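ATP-dependent helicase FUN30 (Saccharomyces cerevisiae S288c, PDB 5GN1) uses ATP hydrolysis to remodel nucleosomes, supporting heterochromatin organisation and the resection of DNA ends at double-strand breaks. Local coordinates at residues Asp188-Lys191 and Lys192-Thr196. Residues are numbered along the deposited sequence; the frame is centred on the assembly and turned at random.
Sequences DALK and KLLKT
Helix 185-200 packs on the parallel sheet of the C-terminal RecA-like lobe of this SNF2-family ATPase, and its inward face carries Leu190 and Leu194, one turn apart. CG of Leu190 lies 3.7 Å from CD1 of Leu194, and CD1 of Leu190 comes 3.8 Å from CG of Leu194, the two branched ends crossing at a slant. Leu194 turns CG anti to its carbonyl carbon (chi1 -70°), which brings that CG within 3.1 Å of the Leu190 carbonyl oxygen. The same oxygen accepts the Leu194 N-H at 2.8 Å from N to O, with an N-H...O angle of 161°. The neighbouring i+4 to i bonds join Leu193 N to Ala189 O (3.1 Å) and Lys195 N to Lys191 O (3.1 Å); the one from Lys192 N to Asp188 O is weak. Leu190 also meets Ile207, Ile277 and Leu218, while Leu194 reaches Val205, Ile277 and Leu222. With an alanine at Leu190, the gap left among Leu194, the strands and helix 212-224 would probably let the Leu194 methyls shift. On the outer face Lys191, Lys192 and Lys195 are exposed, and Lys195 forms a salt bridge with Asp200. The result is an amphipathic helix, Leu190 and Leu194 inward and lysines outward, as expected of a helix flanking the sheet of a RecA-like alpha/beta fold.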
loop_
_atom_site.group_PDB
_atom_site.type_symbol
_atom_site.label_atom_id
_atom_site.label_comp_id
_atom_site.label_asym_id
_atom_site.label_seq_id
_atom_site.Cartn_x
_atom_site.Cartn_y
_atom_site.Cartn_z
ATOM N N ASP A 188 5.055 5.011 -11.338
ATOM C CA ASP A 188 5.918 5.218 -12.500
ATOM C C ASP A 188 6.638 3.930 -12.877
ATOM O O ASP A 188 6.630 3.511 -14.044
ATOM C CB ASP A 188 6.935 6.331 -12.219
ATOM C CG ASP A 188 6.302 7.721 -12.205
ATOM O OD1 ASP A 188 5.257 7.918 -12.864
ATOM O OD2 ASP A 188 6.867 8.622 -11.545
ATOM N N ALA A 189 7.259 3.281 -11.891
ATOM C CA ALA A 189 7.938 2.019 -12.154
ATOM C C ALA A 189 6.957 0.940 -12.600
ATOM O O ALA A 189 7.250 0.170 -13.520
ATOM C CB ALA A 189 8.705 1.572 -10.909
ATOM N N LEU A 190 5.789 0.858 -11.952
ATOM C CA LEU A 190 4.829 -0.199 -12.273
ATOM C C LEU A 190 4.325 -0.073 -13.707
ATOM O O LEU A 190 4.123 -1.076 -14.398
ATOM C CB LEU A 190 3.655 -0.140 -11.291
ATOM C CG LEU A 190 2.509 -1.109 -11.575
ATOM C CD1 LEU A 190 2.945 -2.540 -11.271
ATOM C CD2 LEU A 190 1.275 -0.731 -10.740
ATOM N N LYS A 191 4.096 1.163 -14.152
ATOM C CA LYS A 191 3.560 1.418 -15.482
ATOM C C LYS A 191 4.547 0.980 -16.554
ATOM O O LYS A 191 4.156 0.393 -17.576
ATOM C CB LYS A 191 3.212 2.908 -15.566
ATOM C CG LYS A 191 3.030 3.537 -16.905
ATOM C CD LYS A 191 2.942 5.055 -16.687
ATOM C CE LYS A 191 2.923 5.825 -17.996
ATOM N NZ LYS A 191 1.671 5.579 -18.765
ATOM N N LYS A 192 5.836 1.197 -16.307
ATOM C CA LYS A 192 6.867 0.728 -17.229
ATOM C C LYS A 192 6.905 -0.797 -17.277
ATOM O O LYS A 192 6.876 -1.402 -18.359
ATOM C CB LYS A 192 8.221 1.300 -16.809
ATOM C CG LYS A 192 9.389 0.805 -17.633
ATOM C CD LYS A 192 10.684 1.500 -17.260
ATOM C CE LYS A 192 11.858 0.919 -18.048
ATOM N NZ LYS A 192 13.121 1.644 -17.746
ATOM N N LEU A 193 6.916 -1.441 -16.109
ATOM C CA LEU A 193 6.969 -2.897 -16.075
ATOM C C LEU A 193 5.716 -3.529 -16.679
ATOM O O LEU A 193 5.809 -4.528 -17.406
ATOM C CB LEU A 193 7.175 -3.370 -14.642
ATOM C CG LEU A 193 7.478 -4.858 -14.501
ATOM C CD1 LEU A 193 8.636 -5.272 -15.418
ATOM C CD2 LEU A 193 7.777 -5.210 -13.059
ATOM N N LEU A 194 4.534 -2.964 -16.398
ATOM C CA LEU A 194 3.298 -3.519 -16.949
ATOM C C LEU A 194 3.269 -3.419 -18.475
ATOM O O LEU A 194 2.778 -4.331 -19.154
ATOM C CB LEU A 194 2.085 -2.815 -16.340
ATOM C CG LEU A 194 1.808 -3.119 -14.858
ATOM C CD1 LEU A 194 0.565 -2.396 -14.411
ATOM C CD2 LEU A 194 1.690 -4.616 -14.602
ATOM N N LYS A 195 3.775 -2.316 -19.035
ATOM C CA LYS A 195 3.820 -2.192 -20.487
ATOM C C LYS A 195 4.689 -3.281 -21.113
ATOM O O LYS A 195 4.311 -3.889 -22.122
ATOM C CB LYS A 195 4.314 -0.803 -20.894
ATOM C CG LYS A 195 4.110 -0.557 -22.390
ATOM C CD LYS A 195 4.962 0.558 -22.954
ATOM C CE LYS A 195 5.114 0.401 -24.472
ATOM N NZ LYS A 195 5.900 -0.818 -24.851
ATOM N N THR A 196 5.851 -3.553 -20.523
ATOM C CA THR A 196 6.683 -4.648 -21.008
ATOM C C THR A 196 5.936 -5.979 -20.965
ATOM O O THR A 196 5.903 -6.712 -21.956
ATOM C CB THR A 196 7.964 -4.734 -20.180
ATOM O OG1 THR A 196 8.720 -3.528 -20.348
ATOM C CG2 THR A 196 8.790 -5.922 -20.625
#